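Local structure of putative Ribokinase II (3IQ0) at residues 7-12 / 55-60; 37-42 / 137-142; 16-21 / 29-34; 44-49 / 298-303; 241-246 / 275-280. The protein probably phosphorylates a sugar with ATP and magnesium, as expected for a ribokinase-like carbohydrate kinase of the pfkB family. One frame throughout, in Å; residues are numbered along the deposited sequence.

Interaction 1. Residues 7-12 / 55-60; sequences FTIGEI and GIISCV
The F7 ring lies with one face over G55. CA of G55 sits 3.8 Å from the centroid of the F7 ring, a CH-pi contact shifted toward the rim. I56 N and CG1 of I57 approach the same ring obliquely. G55 has no side chain, and the ring lies close over its CA. I127, L128 and F134 also pack on F7.

Residues 7-9 and 55-60 run parallel, their axes 15° apart. Three backbone bonds join the two segments. T8 N to G55 O is weak. I57 N to T8 O measures 3.1 Å, and G10 N to I57 O is 3.2 Å. On one face of the sheet, CG1 of I9 packs on CB of I57. On the other, T8 and I56 lie side by side and point the same way. Their contact is tight, with T8 CG2 3.5 Å from I56 CG1. T8 OG1 bonds to the carbonyl of H135 on strand 131-137.

At G10 the S58 side chain joins in. With OG anti to the backbone N (chi1 -173°), the hydroxyl is turned to the G10 carbonyl and donates to G10 O at 2.7 Å. I12 lies against S58, with I12 CD1 3.3 Å from S58 CB, and its CG2 meets V60 CG1. One water joins I12 O to C59 O. A second links I12 N, S58 OG and C59 O.

All residues in contact are buried. The chemistry therefore implies that, beside the backbone bonds, a serine hydroxyl and two waters meet the polar backbone atoms of residues 10, 12 and 59.

Interaction 2. Residues 37-42 / 137-142; sequences SGAPAI and MGSSLF
P40 and M137, a selenomethionine, meet with their side chains set obliquely to each other. CG of the proline ring touches CG of M137 at 3.7 Å. The M137 chain starts with CG anti to its carbonyl carbon (chi1 -74°) and bends at chi2. This bend carries the selenium past A39. SE lies 4.1 Å from A39 CB, and the terminal methyl CE lies 3.7 Å from A39 O. A39 directs its CB toward the other segment, where it also meets OG of S139. OG of S140 rests against P40 CG, likewise at 3.7 Å.

G38 is the N-cap of helix 39-49, so A39 and P40 form its first turn. Opposite them, strand 131-137 ends and a short 3-10 turn, 138-140, follows. The contact thus packs a helix start on a strand end, in the alpha/beta core of the ribokinase-like fold. The M137 side chain comes within about 6 Å of the bound ATP, nearest atoms.

The two serine hydroxyls touch carbons of A39 and P40. Their hydrogen bonds go to the carboxylate of E11, S140 OG to OE1 and S139 OG to OE2. N169 OD1 accepts from S139 N, and D260 of helix 258-271 touches both A39 and M137.

Interaction 3. Residues 16-21 / 29-34; sequences IMASKI and GIWNGP
I16 starts the contact by laying CG2 on W31 CB at 3.5 Å. The two side chains cross at about a right angle. A chi1 of -68° sets CG1 beside the backbone N of I16 and leaves CG2 anti to it, which places CG2 beside the tryptophan. The I16 carbonyl O lies at the edge of the indole, near its plane.

M17, a selenomethionine, forms the hydrogen-bonded pair with N32. M17 N gives to N32 O at 2.8 Å. N32 N returns a 2.7 Å bond to M17 O, in the carbonyl plane and nearly straight (167° at the hydrogen).

A18 forms the non-hydrogen-bonded pair with W31. Its CB sits off-centre over the six-membered ring, 3.8 Å from W31 CZ3. The backbone N of A18 approaches the ring obliquely, 3.4 Å from W31 CE3.

S19 ends the pairing. Its N donates to I30 O at 3.1 Å. Its OG lies 2.9 Å from that same I30 O, but Q23 OE1 is also within reach of the hydroxyl proton. A water donates to S19 OG and accepts from I30 N and K20 NZ. Q23 NE2 gives I30 O a further bond.

W31 NE1 bonds to G33 O of the second subunit. Residues 29-33 pair there with an antiparallel strand of that subunit, and P34 of the second subunit packs on W31.

The arrangement is a beta hairpin of strands 13-18 and 29-37, part of the small sheet that projects from the main domain. Such a sheet is the lid of ribokinase-like sugar kinases, and here it continues across the dimer interface.

Interaction 4. Residues 44-49 / 298-303; sequences IDQVTR and EGTSRL
R49 reaches over T300 and turns the edge of its guanidinium to the threonine. NH1 gives a weak bond to T300 OG1 at 3.3 Å, almost straight (172° at the hydrogen). OG1 lies in the guanidinium plane. T300 O is also close, 3.1 Å from R49 NH1, at the same group's edge. The R49 chain is bent at chi2 and chi3, which folds its CD against the same hydroxyl. The T300 methyl CG2 faces D45, 3.8 Å from OD2.

The amide end of Q46 lies next to the backbone of T300 and S301, close to the CA of T300. CG of Q46 is anti to the backbone N (chi1 -179°) and the chain bends at chi2, and this brings the amide to the loop.

Beyond T300 the R302 side chain crosses R49 at about a right angle. Contact is through carbon, R302 CG lying 3.4 Å from R49 NH2. The two guanidinium planes are 45° apart. A water takes the bond of L303 N at 2.7 Å and gives one to R49 O, joining the end of the first segment to the start of helix 303-312.

Helix 39-49 carries D45, Q46 and R49 and sets them along about one turn. C261 of helix 258-271 touches both Q46 and T300, and C286 of helix 276-290 also packs on Q46. R302 is the N-cap of helix 303-312, and its N bonds to E305.

The chemistry implies a mostly polar seam between helix and loop, in which the one direct bond of settled geometry is weak and a water adds a second link.

Interaction 5. Residues 241-246 / 275-280; sequences EQFHVE and DAHRAL
Strand 242-245 runs beside helix 276-280 at 27°, with the two axes 9.5 Å apart, and side chains bridge the gap.

F243 and H277 make a face-to-face stack. Their centroids are 3.6 Å apart and their planes differ by 17°. CE1 of H277 stands over the rim of the phenyl ring, 3.3 Å from F243 CD2. CG of F243 lies between its backbone N and carbonyl carbon (chi1 62°), and this sends the ring out to the helix. The ring's edge faces the first turn of the helix, where F243 CZ is 3.6 Å from A276 C and also meets A276 CB.

L280 comes at F243 from the opposite direction. Its CD2 presses on F243 CE1 at 3.2 Å, an oblique approach to the ring. The same CD2 meets CG1 of V245 at 3.8 Å, and here the two side chains slide past each other. E241 lies at the other end, with OE1 near H277 NE2 and its carboxylate plane turned steeply to the imidazole.

D275 is the N-cap of the helix. Its OD1 accepts from R278 N at 2.6 Å, met nearly along the C-O axis. Y236 of the neighbouring strand also meets the F243 ring, and F262 and W266 of helix 258-271 pack on L280.

Strand 242-245 is the outermost strand at one end of the main sheet. The arrangement is that of a helix packed against a face of the outermost strand of an alpha/beta sheet. The V245 side chain comes within about 6 Å of the bound ATP, nearest atoms, so this packing borders the nucleotide site of the ribokinase-like fold.

How the interactions relate
From the N terminus, strand 5-9 leads through the hairpin of interaction 3, which closes a short loop, and on to helix 39-49 and strand 54-61, where interaction 1 closes. Interaction 3 therefore lies within the loop of interaction 1. Helix 39-49 serves both interactions 2 and 4. Interaction 2 closes with the loop after strand 131-137. It crosses interactions 1 and 4, and interaction 1 also crosses interaction 4. Interactions 1 and 2 touch through E11. Interaction 5 closes with helix 276-290, within the longest loop, that of interaction 4. Together they tie the central sheet, helix 39-49 and the C-terminal loop. Interaction 3 belongs to the lid and interaction 5 to the far edge of the sheet.

Interaction 1. Residues 7-12 / 55-60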
# COMPACT_ATOMS: atom_id res chain seq x y z
N PHE B 7 -6.96 7.89 26.11
CA PHE B 7 -7.28 7.40 24.77
C PHE B 7 -6.67 8.29 23.70
O PHE B 7 -6.35 9.45 23.94
CB PHE B 7 -8.80 7.38 24.56
CG PHE B 7 -9.43 6.04 24.79
CD1 PHE B 7 -9.63 5.16 23.73
CD2 PHE B 7 -9.84 5.66 26.06
CE1 PHE B 7 -10.23 3.92 23.94
CE2 PHE B 7 -10.44 4.43 26.28
CZ PHE B 7 -10.63 3.55 25.22
N THR B 8 -6.48 7.71 22.52
CA THR B 8 -6.00 8.46 21.38
C THR B 8 -6.77 7.94 20.19
O THR B 8 -7.53 6.98 20.31
CB THR B 8 -4.48 8.31 21.13
OG1 THR B 8 -4.08 9.30 20.18
CG2 THR B 8 -4.15 6.94 20.58
N ILE B 9 -6.57 8.56 19.04
CA ILE B 9 -7.29 8.17 17.85
C ILE B 9 -6.41 8.48 16.65
O ILE B 9 -5.57 9.37 16.70
CB ILE B 9 -8.60 8.99 17.77
CG1 ILE B 9 -9.46 8.54 16.59
CG2 ILE B 9 -8.27 10.47 17.65
CD1 ILE B 9 -10.87 9.10 16.66
N GLY B 10 -6.60 7.74 15.56
CA GLY B 10 -5.79 8.03 14.40
C GLY B 10 -5.35 6.87 13.55
O GLY B 10 -5.97 5.81 13.53
N GLU B 11 -4.24 7.07 12.85
CA GLU B 11 -3.70 6.07 11.95
C GLU B 11 -2.79 5.04 12.60
O GLU B 11 -1.97 5.36 13.46
CB GLU B 11 -2.95 6.76 10.81
CG GLU B 11 -1.68 7.52 11.23
CD GLU B 11 -1.95 8.89 11.83
OE1 GLU B 11 -3.12 9.20 12.13
OE2 GLU B 11 -0.98 9.67 11.99
N ILE B 12 -2.97 3.80 12.17
CA ILE B 12 -2.15 2.68 12.61
C ILE B 12 -1.67 2.08 11.30
O ILE B 12 -2.47 1.78 10.41
CB ILE B 12 -2.97 1.62 13.36
CG1 ILE B 12 -3.32 2.11 14.76
CG2 ILE B 12 -2.19 0.32 13.45
CD1 ILE B 12 -4.16 1.13 15.54
N GLY B 55 -6.32 3.21 25.71
CA GLY B 55 -6.96 2.55 24.59
C GLY B 55 -6.76 3.36 23.32
O GLY B 55 -6.29 4.50 23.38
N ILE B 56 -7.11 2.80 22.18
CA ILE B 56 -6.95 3.53 20.93
C ILE B 56 -8.08 3.23 19.96
O ILE B 56 -8.54 2.09 19.86
CB ILE B 56 -5.57 3.22 20.27
CG1 ILE B 56 -5.40 4.08 19.01
CG2 ILE B 56 -5.45 1.74 19.95
CD1 ILE B 56 -4.00 4.02 18.40
N ILE B 57 -8.54 4.26 19.25
CA ILE B 57 -9.60 4.11 18.26
C ILE B 57 -8.94 4.25 16.90
O ILE B 57 -8.41 5.31 16.58
CB ILE B 57 -10.68 5.21 18.42
CG1 ILE B 57 -11.37 5.09 19.77
CG2 ILE B 57 -11.70 5.11 17.30
CD1 ILE B 57 -12.34 6.21 20.07
N SER B 58 -8.97 3.19 16.11
CA SER B 58 -8.34 3.22 14.79
C SER B 58 -8.96 2.18 13.87
O SER B 58 -9.89 1.48 14.25
CB SER B 58 -6.83 2.97 14.94
OG SER B 58 -6.14 3.16 13.72
N CYS B 59 -8.43 2.09 12.65
CA CYS B 59 -8.91 1.13 11.65
C CYS B 59 -7.76 0.45 10.94
O CYS B 59 -6.81 1.11 10.53
CB CYS B 59 -9.75 1.84 10.58
SG CYS B 59 -11.44 2.24 11.04
N VAL B 60 -7.83 -0.87 10.80
CA VAL B 60 -6.80 -1.62 10.08
C VAL B 60 -7.54 -2.57 9.15
O VAL B 60 -8.74 -2.78 9.30
CB VAL B 60 -5.89 -2.45 11.01
CG1 VAL B 60 -5.16 -1.55 11.99
CG2 VAL B 60 -6.70 -3.50 11.74
O HOH W 1 -4.48 1.01 8.84
O HOH W 2 -5.75 3.50 10.84

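Interaction 2. Residues 37-42 / 137-142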
# COMPACT_ATOMS: atom_id res chain seq x y z
N SER B 37 3.62 0.84 13.53
CA SER B 37 3.89 2.27 13.46
C SER B 37 2.62 3.12 13.48
O SER B 37 1.52 2.60 13.65
CB SER B 37 4.73 2.58 12.22
OG SER B 37 5.29 3.88 12.28
N GLY B 38 2.78 4.42 13.29
CA GLY B 38 1.64 5.32 13.32
C GLY B 38 1.73 6.17 14.58
O GLY B 38 1.68 5.64 15.69
N ALA B 39 1.86 7.48 14.40
CA ALA B 39 1.98 8.41 15.51
C ALA B 39 1.08 8.08 16.71
O ALA B 39 1.57 7.92 17.83
CB ALA B 39 1.71 9.85 15.03
N PRO B 40 -0.24 7.96 16.49
CA PRO B 40 -1.12 7.64 17.62
C PRO B 40 -0.77 6.32 18.30
O PRO B 40 -0.82 6.21 19.52
CB PRO B 40 -2.51 7.59 16.98
CG PRO B 40 -2.39 8.54 15.81
CD PRO B 40 -1.03 8.19 15.26
N ALA B 41 -0.40 5.32 17.49
CA ALA B 41 -0.04 4.00 18.02
C ALA B 41 1.23 4.05 18.86
O ALA B 41 1.31 3.42 19.92
CB ALA B 41 0.11 3.00 16.88
N ILE B 42 2.23 4.78 18.39
CA ILE B 42 3.48 4.90 19.13
C ILE B 42 3.23 5.68 20.42
O ILE B 42 3.76 5.33 21.48
CB ILE B 42 4.57 5.59 18.28
CG1 ILE B 42 4.76 4.82 16.97
CG2 ILE B 42 5.87 5.64 19.05
CD1 ILE B 42 5.61 5.54 15.96
N MSE B 137 -3.51 13.63 17.52
CA MSE B 137 -2.32 13.81 16.69
C MSE B 137 -2.78 14.57 15.45
O MSE B 137 -3.66 14.10 14.73
CB MSE B 137 -1.75 12.45 16.26
CG MSE B 137 -1.04 11.68 17.34
SE MSE B 137 0.57 12.61 17.87
CE MSE B 137 1.20 11.36 19.21
N GLY B 138 -2.19 15.73 15.20
CA GLY B 138 -2.57 16.50 14.03
C GLY B 138 -2.36 15.74 12.73
O GLY B 138 -3.03 15.99 11.73
N SER B 139 -1.43 14.79 12.75
CA SER B 139 -1.12 13.98 11.58
C SER B 139 -2.29 13.12 11.12
O SER B 139 -2.26 12.55 10.04
CB SER B 139 0.08 13.09 11.86
OG SER B 139 -0.23 12.17 12.90
N SER B 140 -3.32 13.03 11.95
CA SER B 140 -4.49 12.21 11.62
C SER B 140 -5.56 12.98 10.86
O SER B 140 -6.41 12.38 10.20
CB SER B 140 -5.11 11.64 12.90
OG SER B 140 -4.16 10.90 13.64
N LEU B 141 -5.54 14.30 10.96
CA LEU B 141 -6.55 15.12 10.29
C LEU B 141 -6.23 15.40 8.83
O LEU B 141 -5.83 16.51 8.49
CB LEU B 141 -6.73 16.43 11.05
CG LEU B 141 -7.06 16.26 12.54
CD1 LEU B 141 -7.17 17.62 13.22
CD2 LEU B 141 -8.35 15.48 12.67
N PHE B 142 -6.40 14.40 7.98
CA PHE B 142 -6.13 14.54 6.55
C PHE B 142 -7.36 14.35 5.67
O PHE B 142 -7.24 14.19 4.46
CB PHE B 142 -5.01 13.58 6.13
CG PHE B 142 -5.28 12.12 6.45
CD1 PHE B 142 -6.24 11.40 5.75
CD2 PHE B 142 -4.55 11.47 7.44
CE1 PHE B 142 -6.47 10.05 6.03
CE2 PHE B 142 -4.77 10.12 7.72
CZ PHE B 142 -5.73 9.41 7.02

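Interaction 3. Residues 16-21 / 29-34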
# COMPACT_ATOMS: atom_id res chain seq x y z
N ILE B 16 8.06 -0.47 6.62
CA ILE B 16 9.00 -1.41 6.00
C ILE B 16 10.24 -0.56 5.73
O ILE B 16 10.19 0.37 4.92
CB ILE B 16 8.46 -1.98 4.67
CG1 ILE B 16 7.26 -2.90 4.92
CG2 ILE B 16 9.55 -2.76 3.96
CD1 ILE B 16 6.01 -2.19 5.34
N MSE B 17 11.34 -0.86 6.41
CA MSE B 17 12.56 -0.08 6.29
C MSE B 17 13.64 -0.61 5.36
O MSE B 17 13.89 -1.81 5.29
CB MSE B 17 13.19 0.11 7.67
CG MSE B 17 12.36 0.93 8.65
SE MSE B 17 13.04 0.83 10.47
CE MSE B 17 11.59 -0.16 11.22
N ALA B 18 14.31 0.30 4.65
CA ALA B 18 15.39 -0.09 3.77
C ALA B 18 16.49 -0.65 4.67
O ALA B 18 16.76 -0.10 5.74
CB ALA B 18 15.90 1.13 3.02
N SER B 19 17.11 -1.74 4.24
CA SER B 19 18.16 -2.37 5.02
C SER B 19 19.47 -1.58 4.99
O SER B 19 20.29 -1.71 5.90
CB SER B 19 18.43 -3.78 4.51
OG SER B 19 19.02 -3.74 3.22
N LYS B 20 19.67 -0.76 3.96
CA LYS B 20 20.91 0.01 3.84
C LYS B 20 20.71 1.49 3.54
O LYS B 20 19.76 1.88 2.88
CB LYS B 20 21.80 -0.57 2.74
CG LYS B 20 22.12 -2.05 2.86
CD LYS B 20 23.32 -2.39 1.99
CE LYS B 20 23.33 -3.85 1.61
NZ LYS B 20 22.19 -4.17 0.70
N ILE B 21 21.64 2.30 4.03
CA ILE B 21 21.59 3.73 3.78
C ILE B 21 21.96 3.94 2.32
O ILE B 21 22.91 3.33 1.82
CB ILE B 21 22.59 4.51 4.67
CG1 ILE B 21 22.11 4.53 6.12
CG2 ILE B 21 22.72 5.95 4.18
CD1 ILE B 21 22.04 3.17 6.77
N GLY B 29 16.16 -4.75 -3.63
CA GLY B 29 17.09 -4.76 -2.52
C GLY B 29 16.48 -5.49 -1.36
O GLY B 29 15.51 -6.24 -1.52
N ILE B 30 17.04 -5.29 -0.17
CA ILE B 30 16.52 -5.94 1.02
C ILE B 30 15.83 -4.94 1.93
O ILE B 30 16.33 -3.83 2.13
CB ILE B 30 17.65 -6.65 1.79
CG1 ILE B 30 18.31 -7.71 0.90
CG2 ILE B 30 17.09 -7.31 3.04
CD1 ILE B 30 19.55 -8.34 1.50
N TRP B 31 14.68 -5.33 2.47
CA TRP B 31 13.91 -4.46 3.36
C TRP B 31 13.62 -5.20 4.66
O TRP B 31 13.57 -6.43 4.68
CB TRP B 31 12.59 -4.04 2.70
CG TRP B 31 12.78 -3.31 1.41
CD1 TRP B 31 13.12 -3.85 0.20
CD2 TRP B 31 12.71 -1.89 1.21
NE1 TRP B 31 13.28 -2.85 -0.73
CE2 TRP B 31 13.03 -1.64 -0.14
CE3 TRP B 31 12.41 -0.81 2.05
CZ2 TRP B 31 13.07 -0.35 -0.68
CZ3 TRP B 31 12.44 0.48 1.51
CH2 TRP B 31 12.77 0.70 0.16
N ASN B 32 13.44 -4.45 5.74
CA ASN B 32 13.15 -5.05 7.03
C ASN B 32 11.78 -4.60 7.53
O ASN B 32 11.47 -3.42 7.51
CB ASN B 32 14.22 -4.65 8.06
CG ASN B 32 15.63 -4.98 7.60
OD1 ASN B 32 15.89 -6.10 7.14
ND2 ASN B 32 16.54 -4.02 7.73
N GLY B 33 10.99 -5.56 7.99
CA GLY B 33 9.66 -5.25 8.48
C GLY B 33 8.75 -6.45 8.37
O GLY B 33 9.22 -7.56 8.11
N PRO B 34 7.43 -6.28 8.59
CA PRO B 34 6.80 -5.00 8.93
C PRO B 34 7.05 -4.65 10.39
O PRO B 34 7.34 -5.53 11.20
CB PRO B 34 5.32 -5.29 8.68
CG PRO B 34 5.21 -6.71 9.15
CD PRO B 34 6.42 -7.34 8.48
O HOH W 3 19.28 -3.74 0.48

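Interaction 4. Residues 44-49 / 298-303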
# COMPACT_ATOMS: atom_id res chain seq x y z
N ILE B 44 0.43 5.93 22.17
CA ILE B 44 -0.29 5.06 23.09
C ILE B 44 0.54 3.90 23.60
O ILE B 44 0.34 3.43 24.72
CB ILE B 44 -1.60 4.54 22.45
CG1 ILE B 44 -2.68 4.41 23.52
CG2 ILE B 44 -1.38 3.20 21.76
CD1 ILE B 44 -3.07 5.73 24.13
N ASP B 45 1.48 3.42 22.79
CA ASP B 45 2.32 2.31 23.25
C ASP B 45 3.22 2.82 24.38
O ASP B 45 3.50 2.10 25.35
CB ASP B 45 3.18 1.77 22.11
CG ASP B 45 3.81 0.43 22.44
OD1 ASP B 45 3.07 -0.50 22.78
OD2 ASP B 45 5.05 0.32 22.36
N GLN B 46 3.68 4.07 24.27
CA GLN B 46 4.54 4.62 25.31
C GLN B 46 3.71 4.81 26.58
O GLN B 46 4.20 4.57 27.68
CB GLN B 46 5.15 5.95 24.86
CG GLN B 46 6.09 6.61 25.88
CD GLN B 46 7.16 5.65 26.39
OE1 GLN B 46 6.97 4.96 27.40
NE2 GLN B 46 8.27 5.60 25.69
N VAL B 47 2.45 5.21 26.42
CA VAL B 47 1.59 5.39 27.58
C VAL B 47 1.41 4.08 28.34
O VAL B 47 1.58 4.04 29.55
CB VAL B 47 0.20 5.91 27.19
CG1 VAL B 47 -0.72 5.85 28.39
CG2 VAL B 47 0.29 7.34 26.67
N THR B 48 1.08 3.01 27.62
CA THR B 48 0.87 1.72 28.29
C THR B 48 2.16 1.13 28.86
O THR B 48 2.12 0.39 29.83
CB THR B 48 0.24 0.66 27.36
OG1 THR B 48 -0.20 -0.44 28.16
CG2 THR B 48 1.26 0.15 26.33
N ARG B 49 3.30 1.46 28.26
CA ARG B 49 4.55 0.93 28.77
C ARG B 49 4.92 1.60 30.08
O ARG B 49 5.73 1.07 30.84
CB ARG B 49 5.66 1.10 27.74
CG ARG B 49 5.46 0.25 26.50
CD ARG B 49 6.78 -0.21 25.98
NE ARG B 49 7.39 -1.19 26.87
CZ ARG B 49 8.69 -1.46 26.91
NH1 ARG B 49 9.51 -0.81 26.10
NH2 ARG B 49 9.16 -2.38 27.73
N GLU B 298 10.02 1.00 18.37
CA GLU B 298 10.98 0.14 19.06
C GLU B 298 11.81 0.83 20.14
O GLU B 298 12.59 0.18 20.83
CB GLU B 298 11.90 -0.51 18.03
CG GLU B 298 11.14 -1.14 16.87
CD GLU B 298 10.11 -2.15 17.33
OE1 GLU B 298 10.49 -3.11 18.04
OE2 GLU B 298 8.92 -1.99 17.00
N GLY B 299 11.62 2.13 20.29
CA GLY B 299 12.39 2.86 21.28
C GLY B 299 11.64 3.29 22.53
O GLY B 299 12.19 4.06 23.32
N THR B 300 10.42 2.81 22.72
CA THR B 300 9.65 3.20 23.91
C THR B 300 10.35 2.66 25.15
O THR B 300 11.08 1.66 25.09
CB THR B 300 8.21 2.67 23.85
OG1 THR B 300 8.21 1.24 23.85
CG2 THR B 300 7.51 3.18 22.60
N SER B 301 10.14 3.33 26.29
CA SER B 301 10.79 2.94 27.53
C SER B 301 9.85 2.75 28.72
O SER B 301 8.77 3.34 28.77
CB SER B 301 11.84 3.98 27.92
OG SER B 301 12.76 4.24 26.89
N ARG B 302 10.29 1.92 29.67
CA ARG B 302 9.55 1.68 30.90
C ARG B 302 9.96 2.81 31.83
O ARG B 302 11.03 3.39 31.68
CB ARG B 302 9.92 0.33 31.51
CG ARG B 302 9.45 -0.87 30.72
CD ARG B 302 9.56 -2.16 31.52
NE ARG B 302 8.74 -2.13 32.73
CZ ARG B 302 8.61 -3.15 33.58
NH1 ARG B 302 9.25 -4.29 33.35
NH2 ARG B 302 7.85 -3.03 34.65
N LEU B 303 9.12 3.10 32.81
CA LEU B 303 9.39 4.19 33.74
C LEU B 303 10.78 4.17 34.37
O LEU B 303 11.49 5.16 34.32
CB LEU B 303 8.31 4.23 34.82
CG LEU B 303 8.40 5.43 35.76
CD1 LEU B 303 8.27 6.71 34.96
CD2 LEU B 303 7.31 5.34 36.82
O HOH W 4 7.04 1.55 33.39

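Interaction 5. Residues 241-246 / 275-280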
# COMPACT_ATOMS: atom_id res chain seq x y z
N GLU B 241 3.88 29.60 35.38
CA GLU B 241 5.31 29.36 35.33
C GLU B 241 5.86 29.14 33.92
O GLU B 241 5.11 29.05 32.95
CB GLU B 241 5.67 28.17 36.22
CG GLU B 241 5.10 26.84 35.77
CD GLU B 241 5.23 25.77 36.84
OE1 GLU B 241 6.27 25.74 37.53
OE2 GLU B 241 4.30 24.95 36.98
N GLN B 242 7.18 29.06 33.84
CA GLN B 242 7.87 28.89 32.58
C GLN B 242 9.27 28.35 32.86
O GLN B 242 10.00 28.93 33.67
CB GLN B 242 7.97 30.24 31.88
CG GLN B 242 8.71 30.25 30.56
CD GLN B 242 8.80 31.65 29.97
OE1 GLN B 242 9.53 32.50 30.46
NE2 GLN B 242 8.04 31.90 28.91
N PHE B 243 9.63 27.25 32.22
CA PHE B 243 10.96 26.67 32.41
C PHE B 243 11.33 25.73 31.27
O PHE B 243 10.48 25.33 30.48
CB PHE B 243 11.04 25.94 33.76
CG PHE B 243 10.09 24.79 33.89
CD1 PHE B 243 10.42 23.54 33.38
CD2 PHE B 243 8.86 24.96 34.52
CE1 PHE B 243 9.54 22.47 33.51
CE2 PHE B 243 7.97 23.91 34.65
CZ PHE B 243 8.31 22.65 34.15
N HIS B 244 12.62 25.40 31.20
CA HIS B 244 13.13 24.55 30.13
C HIS B 244 14.20 23.59 30.63
O HIS B 244 14.81 23.82 31.68
CB HIS B 244 13.65 25.47 29.01
CG HIS B 244 14.74 24.87 28.17
ND1 HIS B 244 16.04 24.73 28.61
CD2 HIS B 244 14.72 24.39 26.90
CE1 HIS B 244 16.77 24.20 27.65
NE2 HIS B 244 16.00 23.99 26.60
N VAL B 245 14.40 22.50 29.90
CA VAL B 245 15.41 21.50 30.24
C VAL B 245 16.31 21.25 29.03
O VAL B 245 15.87 21.34 27.88
CB VAL B 245 14.77 20.16 30.66
CG1 VAL B 245 13.91 20.36 31.90
CG2 VAL B 245 13.94 19.58 29.52
N GLU B 246 17.58 20.94 29.29
CA GLU B 246 18.53 20.67 28.23
C GLU B 246 18.36 19.25 27.73
O GLU B 246 17.84 18.39 28.45
CB GLU B 246 19.97 20.82 28.74
CG GLU B 246 20.32 22.19 29.28
CD GLU B 246 21.75 22.24 29.76
OE1 GLU B 246 22.10 21.47 30.68
OE2 GLU B 246 22.53 23.05 29.21
N ASP B 275 4.93 16.34 38.92
CA ASP B 275 4.70 17.77 38.73
C ASP B 275 5.24 18.14 37.35
O ASP B 275 5.87 17.32 36.69
CB ASP B 275 5.37 18.62 39.83
CG ASP B 275 6.88 18.44 39.91
OD1 ASP B 275 7.55 18.28 38.87
OD2 ASP B 275 7.41 18.49 41.04
N ALA B 276 5.00 19.37 36.92
CA ALA B 276 5.46 19.80 35.60
C ALA B 276 6.96 19.61 35.40
O ALA B 276 7.39 19.22 34.32
CB ALA B 276 5.08 21.26 35.36
N HIS B 277 7.74 19.89 36.43
CA HIS B 277 9.19 19.75 36.37
C HIS B 277 9.67 18.32 36.20
O HIS B 277 10.59 18.06 35.42
CB HIS B 277 9.83 20.36 37.62
CG HIS B 277 9.91 21.85 37.59
ND1 HIS B 277 10.90 22.53 36.91
CD2 HIS B 277 9.10 22.81 38.11
CE1 HIS B 277 10.70 23.83 37.01
NE2 HIS B 277 9.61 24.03 37.74
N ARG B 278 9.06 17.39 36.93
CA ARG B 278 9.44 15.99 36.83
C ARG B 278 9.01 15.43 35.47
O ARG B 278 9.80 14.78 34.77
CB ARG B 278 8.79 15.18 37.95
CG ARG B 278 9.64 15.00 39.18
CD ARG B 278 10.46 13.72 39.08
NE ARG B 278 10.32 12.91 40.28
CZ ARG B 278 9.15 12.49 40.77
NH1 ARG B 278 8.02 12.79 40.14
NH2 ARG B 278 9.11 11.76 41.87
N ALA B 279 7.76 15.68 35.12
CA ALA B 279 7.20 15.20 33.86
C ALA B 279 7.99 15.68 32.64
O ALA B 279 8.16 14.93 31.68
CB ALA B 279 5.75 15.63 33.76
N LEU B 280 8.47 16.92 32.67
CA LEU B 280 9.23 17.44 31.55
C LEU B 280 10.59 16.75 31.41
O LEU B 280 11.03 16.46 30.30
CB LEU B 280 9.43 18.95 31.68
CG LEU B 280 10.01 19.62 30.43
CD1 LEU B 280 8.99 19.57 29.31
CD2 LEU B 280 10.38 21.07 30.74